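Local coordinates for protein ornithine carbamoyltransferase (Gloeobacter violaceus, PDB 3GD5) that probably catalyses the reversible transfer of a carbamoyl group from carbamoyl phosphate to L-ornithine, giving L-citrulline and phosphate in arginine biosynthesis, at residues Val142-Thr147 with Ile228-Val233; Leu160-Val163 with Val169-Ser172; Ala275-Gly278 with Thr282-Val285; Ala187-Phe192 with Glu251-Asn256. One frame throughout, in Å; residues are numbered along the deposited sequence.

Contact 1 of 4, residues Val142-Thr147 with Ile228-Val233; sequences VADLLT and ILYTDV
Y230 OH donates a 2.8 Å hydrogen bond to D144 OD2, tying helix 138-152 to strand 228-231 in the parallel, Rossmann-like sheet of the ornithine-binding domain. The backbones stay well apart, with the CA atoms of D144 and Y230 9.7 Å from each other, and these two side chains bridge the gap. The carboxylate meets the ring at its edge: D144 CG lies in the ring plane, 3.5 Å from Y230 CE2, while the two planes stand 76° apart. The hydroxyl reaches OD2 from above the carboxylate plane, 46° out of it. The tyrosine extends this far because its CG is anti to the backbone N (chi1 -161°).

One step outward, D144 OD1 accepts from Q140 NE2, a turn earlier on the same helix, so both carboxylate oxygens have a donor. OD1 also lies close to E296 OE1 of helix 293-312, which may raise the proton affinity of one of the two acids. Q140 probably binds carbamoyl phosphate and D232, two residues after Y230, ornithine, placing this buried pair close behind the active site. Farther along the helix, T147 OG1 bonds A143 O at 2.7 Å, on the face of that carbonyl opposite T147 N.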
loop_
_atom_site.group_PDB
_atom_site.type_symbol
_atom_site.label_atom_id
_atom_site.label_comp_id
_atom_site.label_asym_id
_atom_site.label_seq_id
_atom_site.Cartn_x
_atom_site.Cartn_y
_atom_site.Cartn_z
ATOM N N VAL A 142 35.124 11.048 -8.398
ATOM C CA VAL A 142 35.833 11.564 -9.561
ATOM C C VAL A 142 35.358 12.997 -9.814
ATOM O O VAL A 142 36.103 13.844 -10.315
ATOM C CB VAL A 142 35.612 10.684 -10.840
ATOM C CG1 VAL A 142 35.904 9.214 -10.528
ATOM C CG2 VAL A 142 34.206 10.845 -11.364
ATOM N N ALA A 143 34.114 13.274 -9.442
ATOM C CA ALA A 143 33.560 14.611 -9.614
ATOM C C ALA A 143 34.151 15.547 -8.560
ATOM O O ALA A 143 34.472 16.705 -8.843
ATOM C CB ALA A 143 32.030 14.574 -9.487
ATOM N N ASP A 144 34.306 15.041 -7.344
ATOM C CA ASP A 144 34.857 15.849 -6.265
ATOM C C ASP A 144 36.307 16.217 -6.572
ATOM O O ASP A 144 36.704 17.380 -6.437
ATOM C CB ASP A 144 34.779 15.088 -4.935
ATOM C CG ASP A 144 33.363 14.612 -4.613
ATOM O OD1 ASP A 144 32.399 15.386 -4.837
ATOM O OD2 ASP A 144 33.222 13.472 -4.120
ATOM N N LEU A 145 37.081 15.214 -6.985
ATOM C CA LEU A 145 38.492 15.380 -7.323
ATOM C C LEU A 145 38.643 16.440 -8.406
ATOM O O LEU A 145 39.495 17.317 -8.310
ATOM C CB LEU A 145 39.062 14.046 -7.809
ATOM C CG LEU A 145 40.039 13.255 -6.927
ATOM C CD1 LEU A 145 39.763 13.452 -5.453
ATOM C CD2 LEU A 145 39.950 11.784 -7.307
ATOM N N LEU A 146 37.790 16.355 -9.423
ATOM C CA LEU A 146 37.787 17.290 -10.541
ATOM C C LEU A 146 37.426 18.691 -10.051
ATOM O O LEU A 146 37.859 19.696 -10.616
ATOM C CB LEU A 146 36.766 16.825 -11.582
ATOM C CG LEU A 146 36.900 17.210 -13.057
ATOM C CD1 LEU A 146 35.667 16.703 -13.792
ATOM C CD2 LEU A 146 37.023 18.713 -13.225
ATOM N N THR A 147 36.627 18.757 -8.994
ATOM C CA THR A 147 36.226 20.042 -8.448
ATOM C C THR A 147 37.382 20.643 -7.655
ATOM O O THR A 147 37.654 21.832 -7.762
ATOM C CB THR A 147 34.997 19.906 -7.528
ATOM O OG1 THR A 147 33.921 19.296 -8.255
ATOM C CG2 THR A 147 34.548 21.281 -7.030
ATOM N N ILE A 228 40.143 21.235 2.198
ATOM C CA ILE A 228 38.801 20.802 1.852
ATOM C C ILE A 228 38.129 20.079 3.011
ATOM O O ILE A 228 38.657 19.098 3.528
ATOM C CB ILE A 228 38.838 19.821 0.641
ATOM C CG1 ILE A 228 39.593 20.450 -0.526
ATOM C CG2 ILE A 228 37.421 19.448 0.203
ATOM C CD1 ILE A 228 40.720 19.564 -1.051
ATOM N N LEU A 229 36.975 20.580 3.434
ATOM C CA LEU A 229 36.204 19.915 4.481
ATOM C C LEU A 229 35.045 19.231 3.738
ATOM O O LEU A 229 34.308 19.870 2.990
ATOM C CB LEU A 229 35.681 20.923 5.504
ATOM C CG LEU A 229 36.766 21.592 6.354
ATOM C CD1 LEU A 229 36.111 22.514 7.365
ATOM C CD2 LEU A 229 37.604 20.531 7.068
ATOM N N TYR A 230 34.902 17.930 3.947
ATOM C CA TYR A 230 33.892 17.142 3.258
ATOM C C TYR A 230 32.976 16.421 4.227
ATOM O O TYR A 230 33.420 15.884 5.242
ATOM C CB TYR A 230 34.593 16.108 2.372
ATOM C CG TYR A 230 33.755 15.512 1.261
ATOM C CD1 TYR A 230 32.648 14.705 1.535
ATOM C CD2 TYR A 230 34.098 15.727 -0.072
ATOM C CE1 TYR A 230 31.908 14.124 0.501
ATOM C CE2 TYR A 230 33.371 15.157 -1.106
ATOM C CZ TYR A 230 32.276 14.358 -0.818
ATOM O OH TYR A 230 31.539 13.830 -1.863
ATOM N N THR A 231 31.688 16.412 3.916
ATOM C CA THR A 231 30.739 15.713 4.760
ATOM C C THR A 231 29.579 15.192 3.931
ATOM O O THR A 231 29.433 15.531 2.757
ATOM C CB THR A 231 30.209 16.601 5.895
ATOM O OG1 THR A 231 29.537 15.777 6.854
ATOM C CG2 THR A 231 29.252 17.650 5.360
ATOM N N ASP A 232 28.754 14.365 4.563
ATOM C CA ASP A 232 27.622 13.739 3.905
ATOM C C ASP A 232 26.583 13.519 4.990
ATOM O O ASP A 232 26.863 13.750 6.166
ATOM C CB ASP A 232 28.083 12.404 3.317
ATOM C CG ASP A 232 27.033 11.739 2.442
ATOM O OD1 ASP A 232 25.931 12.303 2.265
ATOM O OD2 ASP A 232 27.328 10.639 1.927
ATOM N N VAL A 233 25.389 13.079 4.605
ATOM C CA VAL A 233 24.335 12.841 5.582
ATOM C C VAL A 233 24.738 11.770 6.601
ATOM O O VAL A 233 25.452 10.827 6.268
ATOM C CB VAL A 233 23.029 12.415 4.886
ATOM C CG1 VAL A 233 22.067 11.830 5.913
ATOM C CG2 VAL A 233 22.390 13.624 4.196
#

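Contact 2 of 4, residues Leu160-Val163 with Val169-Ser172; sequences LAYV and VAHS
Over one face of the Y162 ring lies the methyl of A170, its CB 4.1 Å from the ring centroid and 15° off the ring normal, which is the geometry of a CH-pi contact. The methyl is displaced toward the rim, and its nearest ring atom is CE2, 4.0 Å from A170 CB. V169 CG2 comes obliquely to the ring, 3.8 Å from Y162 CE1, the ring carbon on the other side of the hydroxyl-bearing CZ from CE2, and the two side chains cross at about a right angle.

Two torsions produce this fit. Y162 carries its CG anti to the backbone N (chi1 175°), sending the ring out from the strand to the helix. In V169, CG1 lies beside the backbone N, and CG2, the branch that touches the ring, occupies the place between N and the carbonyl carbon. The phenol oxygen bonds D165 O in the strand-to-helix loop, which fixes the far end of the ring while A170 and V169 pack on its body.

Y162 also touches D232, and V169 follows N168; both of these neighbours probably bind ornithine. The contact belongs to the first half of a beta-alpha-beta unit: strand 159-163 runs between strands 183-187 and 228-231 in the parallel sheet, helix 168-180 packs back on it, and L173 of that helix touches Y162 as well.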
loop_
_atom_site.group_PDB
_atom_site.type_symbol
_atom_site.label_atom_id
_atom_site.label_comp_id
_atom_site.label_asym_id
_atom_site.label_seq_id
_atom_site.Cartn_x
_atom_site.Cartn_y
_atom_site.Cartn_z
ATOM N N LEU A 160 42.531 16.658 2.465
ATOM C CA LEU A 160 41.067 16.547 2.500
ATOM C C LEU A 160 40.657 15.968 3.860
ATOM O O LEU A 160 41.193 14.951 4.309
ATOM C CB LEU A 160 40.601 15.618 1.360
ATOM C CG LEU A 160 39.157 15.173 1.047
ATOM C CD1 LEU A 160 38.463 14.715 2.312
ATOM C CD2 LEU A 160 38.379 16.291 0.382
ATOM N N ALA A 161 39.722 16.629 4.528
ATOM C CA ALA A 161 39.231 16.151 5.814
ATOM C C ALA A 161 37.749 15.818 5.674
ATOM O O ALA A 161 36.950 16.659 5.263
ATOM C CB ALA A 161 39.427 17.204 6.882
ATOM N N TYR A 162 37.393 14.581 5.998
ATOM C CA TYR A 162 36.006 14.132 5.922
ATOM C C TYR A 162 35.480 13.929 7.333
ATOM O O TYR A 162 36.141 13.313 8.167
ATOM C CB TYR A 162 35.908 12.814 5.152
ATOM C CG TYR A 162 34.516 12.220 5.143
ATOM C CD1 TYR A 162 33.649 12.440 4.076
ATOM C CD2 TYR A 162 34.062 11.453 6.214
ATOM C CE1 TYR A 162 32.359 11.907 4.073
ATOM C CE2 TYR A 162 32.776 10.915 6.224
ATOM C CZ TYR A 162 31.932 11.143 5.150
ATOM O OH TYR A 162 30.678 10.577 5.145
ATOM N N VAL A 163 34.291 14.454 7.605
ATOM C CA VAL A 163 33.695 14.313 8.929
ATOM C C VAL A 163 32.270 13.811 8.793
ATOM O O VAL A 163 31.497 14.321 7.982
ATOM C CB VAL A 163 33.697 15.661 9.710
ATOM C CG1 VAL A 163 35.116 16.216 9.778
ATOM C CG2 VAL A 163 32.759 16.668 9.045
ATOM N N VAL A 169 30.931 7.006 0.251
ATOM C CA VAL A 169 31.727 8.093 -0.322
ATOM C C VAL A 169 33.059 8.254 0.414
ATOM O O VAL A 169 34.075 8.571 -0.196
ATOM C CB VAL A 169 30.960 9.448 -0.336
ATOM C CG1 VAL A 169 29.536 9.227 -0.810
ATOM C CG2 VAL A 169 30.976 10.091 1.027
ATOM N N ALA A 170 33.046 8.037 1.724
ATOM C CA ALA A 170 34.262 8.123 2.516
ATOM C C ALA A 170 35.223 7.094 1.931
ATOM O O ALA A 170 36.393 7.397 1.685
ATOM C CB ALA A 170 33.964 7.797 3.978
ATOM N N HIS A 171 34.712 5.883 1.700
ATOM C CA HIS A 171 35.498 4.788 1.121
ATOM C C HIS A 171 36.127 5.184 -0.208
ATOM O O HIS A 171 37.312 4.943 -0.445
ATOM C CB HIS A 171 34.618 3.566 0.872
ATOM C CG HIS A 171 34.254 2.816 2.111
ATOM N ND1 HIS A 171 33.283 1.840 2.129
ATOM C CD2 HIS A 171 34.736 2.891 3.374
ATOM C CE1 HIS A 171 33.179 1.345 3.349
ATOM N NE2 HIS A 171 34.050 1.967 4.124
ATOM N N SER A 172 35.322 5.775 -1.082
ATOM C CA SER A 172 35.819 6.184 -2.381
ATOM C C SER A 172 36.761 7.379 -2.267
ATOM O O SER A 172 37.659 7.534 -3.087
ATOM C CB SER A 172 34.653 6.511 -3.320
ATOM O OG SER A 172 33.968 5.332 -3.706
#

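Contact 3 of 4, residues Ala275-Gly278 with Thr282-Val285; sequences AHRG and TDEV
R277 presents one face of its guanidinium to D283, whose OD1 lies 2.8 Å from NH1 and 3.4 Å from CZ of the arginine. The salt bridge spans a short surface loop that follows strand 268-271 and ends in the N-cap of helix 283-287, D283 lying in the first turn of that helix. Because the oxygen stands over the face, with guanidinium and carboxylate planes 78° apart, the pairing rests on charge more than on an aligned N-H, and no hydrogen bond is assigned. The same oxygen also approaches the aliphatic part of the arginine, R277 CD being 3.3 Å from D283 OD1.

R277 reaches out through a chain extended from CG to NE, while D283 meets it with CG anti to the backbone N (chi1 -178°). The stronger polar partner of the arginine is D95 of a second subunit, which forms a salt bridge with NH2, and R98 of that subunit packs on it. Thus the loop takes part in an interface of the hexamer.

Between the charged residues the chain turns back closely, G278 N passing 4.3 Å from T282 CA. T282 is the capping residue: its OG1 accepts from V285 N at 3.2 Å, with an N-H...O angle of 163°.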
loop_
_atom_site.group_PDB
_atom_site.type_symbol
_atom_site.label_atom_id
_atom_site.label_comp_id
_atom_site.label_asym_id
_atom_site.label_seq_id
_atom_site.Cartn_x
_atom_site.Cartn_y
_atom_site.Cartn_z
ATOM N N ALA A 275 21.553 17.547 1.476
ATOM C CA ALA A 275 22.040 18.010 2.775
ATOM C C ALA A 275 20.931 18.209 3.808
ATOM O O ALA A 275 19.808 18.589 3.466
ATOM C CB ALA A 275 22.803 19.317 2.594
ATOM N N HIS A 276 21.251 17.952 5.073
ATOM C CA HIS A 276 20.301 18.157 6.155
ATOM C C HIS A 276 20.827 19.330 6.982
ATOM O O HIS A 276 21.589 19.127 7.936
ATOM C CB HIS A 276 20.187 16.919 7.054
ATOM C CG HIS A 276 19.749 15.680 6.337
ATOM N ND1 HIS A 276 18.871 15.701 5.274
ATOM C CD2 HIS A 276 20.076 14.379 6.527
ATOM C CE1 HIS A 276 18.683 14.469 4.835
ATOM N NE2 HIS A 276 19.403 13.648 5.579
ATOM N N ARG A 277 20.441 20.550 6.610
ATOM C CA ARG A 277 20.892 21.734 7.331
ATOM C C ARG A 277 20.667 21.545 8.826
ATOM O O ARG A 277 19.658 20.983 9.246
ATOM C CB ARG A 277 20.146 22.981 6.842
ATOM C CG ARG A 277 20.442 23.350 5.396
ATOM C CD ARG A 277 19.477 24.420 4.872
ATOM N NE ARG A 277 19.328 24.335 3.423
ATOM C CZ ARG A 277 20.276 24.654 2.552
ATOM N NH1 ARG A 277 21.443 25.086 2.991
ATOM N NH2 ARG A 277 20.065 24.529 1.251
ATOM N N GLY A 278 21.622 22.000 9.627
ATOM C CA GLY A 278 21.486 21.850 11.065
ATOM C C GLY A 278 22.002 20.532 11.614
ATOM O O GLY A 278 22.036 20.352 12.832
ATOM N N THR A 282 25.729 23.491 8.387
ATOM C CA THR A 282 24.859 24.610 8.715
ATOM C C THR A 282 24.485 25.326 7.426
ATOM O O THR A 282 25.221 25.279 6.436
ATOM C CB THR A 282 25.553 25.616 9.677
ATOM O OG1 THR A 282 26.691 26.198 9.032
ATOM C CG2 THR A 282 26.017 24.914 10.937
ATOM N N ASP A 283 23.328 25.971 7.433
ATOM C CA ASP A 283 22.882 26.699 6.264
ATOM C C ASP A 283 23.941 27.739 5.916
ATOM O O ASP A 283 24.276 27.941 4.747
ATOM C CB ASP A 283 21.555 27.393 6.558
ATOM C CG ASP A 283 21.007 28.134 5.346
ATOM O OD1 ASP A 283 20.706 27.474 4.327
ATOM O OD2 ASP A 283 20.886 29.377 5.412
ATOM N N GLU A 284 24.470 28.386 6.950
ATOM C CA GLU A 284 25.487 29.418 6.797
ATOM C C GLU A 284 26.666 28.960 5.947
ATOM O O GLU A 284 27.063 29.638 4.996
ATOM C CB GLU A 284 25.988 29.848 8.173
ATOM C CG GLU A 284 27.040 30.942 8.156
ATOM C CD GLU A 284 27.503 31.309 9.553
ATOM O OE1 GLU A 284 28.224 30.501 10.176
ATOM O OE2 GLU A 284 27.134 32.403 10.034
ATOM N N VAL A 285 27.228 27.807 6.293
ATOM C CA VAL A 285 28.367 27.281 5.552
ATOM C C VAL A 285 27.939 26.828 4.161
ATOM O O VAL A 285 28.591 27.146 3.163
ATOM C CB VAL A 285 29.020 26.100 6.295
ATOM C CG1 VAL A 285 30.170 25.536 5.478
ATOM C CG2 VAL A 285 29.522 26.563 7.652
#

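Contact 4 of 4, residues Ala187-Phe192 with Glu251-Asn256; sequences ATPEGF and EQYQIN
P189 O, on the proline that packs against Y253, is gripped by two donors: T188 OG1 at 2.8 Å from P189 O, and F192 N at 3.2 Å from that same oxygen. They reach it from opposite faces of the carbonyl plane. The F192 bond closes a type I beta turn from P189 to F192, and the threonine hydroxyl braces the residue that starts it.

The proline ring rests on the tyrosine. P189 CD stands over one face of the Y253 ring, 4.0 Å from the centroid and 13° off the normal, a CH-pi contact, while P189 CG comes to 3.5 Å from CE2 of Y253. Beside the ring, A187 CB is 4.2 Å from Y253 CE1. The tyrosine is directed here by a CG anti to its carbonyl carbon (chi1 -63°).

In the Rossmann-like domain the segment 187-192 leaves strand 183-187 at its C-terminal end, and Y253 packs against that exit from the loop between helices 247-250 and 257-261. The phenol hydroxyl bonds R217 O, and T188 O lies 3.1 Å from Y253 OH without a bond being assigned. At the end of the turn, F192 packs on L249 and H245 of a third subunit. Farther along the other segment, N256 ND2 donates in plane to a lone pair of Q254 OE1, and N256 OD1 caps L259 N of helix 257-261.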
loop_
_atom_site.group_PDB
_atom_site.type_symbol
_atom_site.label_atom_id
_atom_site.label_comp_id
_atom_site.label_asym_id
_atom_site.label_seq_id
_atom_site.Cartn_x
_atom_site.Cartn_y
_atom_site.Cartn_z
ATOM N N ALA A 187 37.277 11.591 9.994
ATOM C CA ALA A 187 36.812 11.608 11.370
ATOM C C ALA A 187 35.367 11.117 11.466
ATOM O O ALA A 187 34.467 11.647 10.806
ATOM C CB ALA A 187 36.928 13.029 11.940
ATOM N N THR A 188 35.151 10.101 12.297
ATOM C CA THR A 188 33.820 9.529 12.482
ATOM C C THR A 188 33.630 9.096 13.920
ATOM O O THR A 188 34.592 9.001 14.684
ATOM C CB THR A 188 33.626 8.254 11.648
ATOM O OG1 THR A 188 34.223 7.146 12.339
ATOM C CG2 THR A 188 34.269 8.397 10.284
ATOM N N PRO A 189 32.377 8.835 14.317
ATOM C CA PRO A 189 32.166 8.395 15.696
ATOM C C PRO A 189 32.790 7.000 15.787
ATOM O O PRO A 189 33.115 6.391 14.761
ATOM C CB PRO A 189 30.643 8.369 15.823
ATOM C CG PRO A 189 30.214 9.454 14.889
ATOM C CD PRO A 189 31.102 9.213 13.686
ATOM N N GLU A 190 32.947 6.501 17.007
ATOM C CA GLU A 190 33.557 5.200 17.255
ATOM C C GLU A 190 33.047 4.007 16.441
ATOM O O GLU A 190 33.843 3.284 15.835
ATOM C CB GLU A 190 33.459 4.870 18.743
ATOM C CG GLU A 190 34.117 3.571 19.139
ATOM C CD GLU A 190 34.182 3.415 20.641
ATOM O OE1 GLU A 190 34.832 4.263 21.290
ATOM O OE2 GLU A 190 33.583 2.453 21.176
ATOM N N GLY A 191 31.739 3.783 16.423
ATOM C CA GLY A 191 31.231 2.640 15.680
ATOM C C GLY A 191 30.872 2.872 14.220
ATOM O O GLY A 191 30.300 1.996 13.565
ATOM N N PHE A 192 31.208 4.041 13.695
ATOM C CA PHE A 192 30.876 4.343 12.312
ATOM C C PHE A 192 32.112 4.694 11.513
ATOM O O PHE A 192 32.100 5.636 10.732
ATOM C CB PHE A 192 29.874 5.502 12.249
ATOM C CG PHE A 192 28.590 5.236 12.991
ATOM C CD1 PHE A 192 28.578 5.157 14.381
ATOM C CD2 PHE A 192 27.400 5.034 12.297
ATOM C CE1 PHE A 192 27.404 4.879 15.075
ATOM C CE2 PHE A 192 26.215 4.755 12.979
ATOM C CZ PHE A 192 26.218 4.675 14.376
ATOM N N GLU A 251 26.467 14.562 16.224
ATOM C CA GLU A 251 26.357 15.983 16.528
ATOM C C GLU A 251 27.640 16.805 16.370
ATOM O O GLU A 251 27.638 17.841 15.710
ATOM C CB GLU A 251 25.824 16.137 17.953
ATOM C CG GLU A 251 25.187 17.474 18.261
ATOM C CD GLU A 251 24.624 17.520 19.669
ATOM O OE1 GLU A 251 23.981 18.533 20.020
ATOM O OE2 GLU A 251 24.830 16.541 20.423
ATOM N N GLN A 252 28.729 16.339 16.978
ATOM C CA GLN A 252 30.015 17.040 16.934
ATOM C C GLN A 252 30.702 16.986 15.568
ATOM O O GLN A 252 31.712 17.660 15.347
ATOM C CB GLN A 252 30.967 16.457 17.985
ATOM C CG GLN A 252 30.294 16.037 19.286
ATOM C CD GLN A 252 29.769 14.602 19.254
ATOM O OE1 GLN A 252 29.077 14.190 18.315
ATOM N NE2 GLN A 252 30.096 13.835 20.292
ATOM N N TYR A 253 30.154 16.184 14.661
ATOM C CA TYR A 253 30.719 16.018 13.328
ATOM C C TYR A 253 29.996 16.876 12.300
ATOM O O TYR A 253 29.624 16.412 11.218
ATOM C CB TYR A 253 30.650 14.545 12.941
ATOM C CG TYR A 253 31.470 13.676 13.859
ATOM C CD1 TYR A 253 32.803 13.384 13.565
ATOM C CD2 TYR A 253 30.932 13.185 15.049
ATOM C CE1 TYR A 253 33.580 12.628 14.430
ATOM C CE2 TYR A 253 31.703 12.430 15.922
ATOM C CZ TYR A 253 33.028 12.158 15.606
ATOM O OH TYR A 253 33.810 11.436 16.478
ATOM N N GLN A 254 29.799 18.136 12.651
ATOM C CA GLN A 254 29.120 19.071 11.777
ATOM C C GLN A 254 30.131 20.057 11.226
ATOM O O GLN A 254 30.997 20.536 11.959
ATOM C CB GLN A 254 28.065 19.834 12.569
ATOM C CG GLN A 254 27.260 20.830 11.761
ATOM C CD GLN A 254 26.420 21.724 12.646
ATOM O OE1 GLN A 254 26.940 22.644 13.281
ATOM N NE2 GLN A 254 25.118 21.452 12.711
ATOM N N ILE A 255 30.058 20.350 9.937
ATOM C CA ILE A 255 30.977 21.339 9.412
ATOM C C ILE A 255 30.242 22.663 9.604
ATOM O O ILE A 255 29.154 22.889 9.056
ATOM C CB ILE A 255 31.374 21.053 7.924
ATOM C CG1 ILE A 255 31.207 22.299 7.064
ATOM C CG2 ILE A 255 30.624 19.868 7.402
ATOM C CD1 ILE A 255 32.272 23.336 7.308
ATOM N N ASN A 256 30.827 23.502 10.454
ATOM C CA ASN A 256 30.277 24.812 10.785
ATOM C C ASN A 256 31.410 25.824 10.830
ATOM O O ASN A 256 32.565 25.478 10.594
ATOM C CB ASN A 256 29.594 24.765 12.151
ATOM C CG ASN A 256 30.466 24.112 13.206
ATOM O OD1 ASN A 256 31.674 24.352 13.257
ATOM N ND2 ASN A 256 29.860 23.286 14.056
#

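How the contacts relate
From the N terminus, the chain first opens contact 1 on helix 138-152. Contact 2 then closes its short loop, strand 159-163 to helix 168-180, wholly inside the long one that contact 1 shuts at strand 228-231. Contact 4 opens at 187-192 before that closure and ends at 251-256 after it, so contacts 1 and 4 cross. Contact 3 follows last, a tight loop in series with the rest. The sheet joins several of them: Y230 N lies 2.7 Å from A161 O, and Y162 O 2.8 Å from A187 N, both probable hydrogen bonds. I255 of contact 4 packs on T231, V163 and V285, reaching contacts 1, 2 and 3.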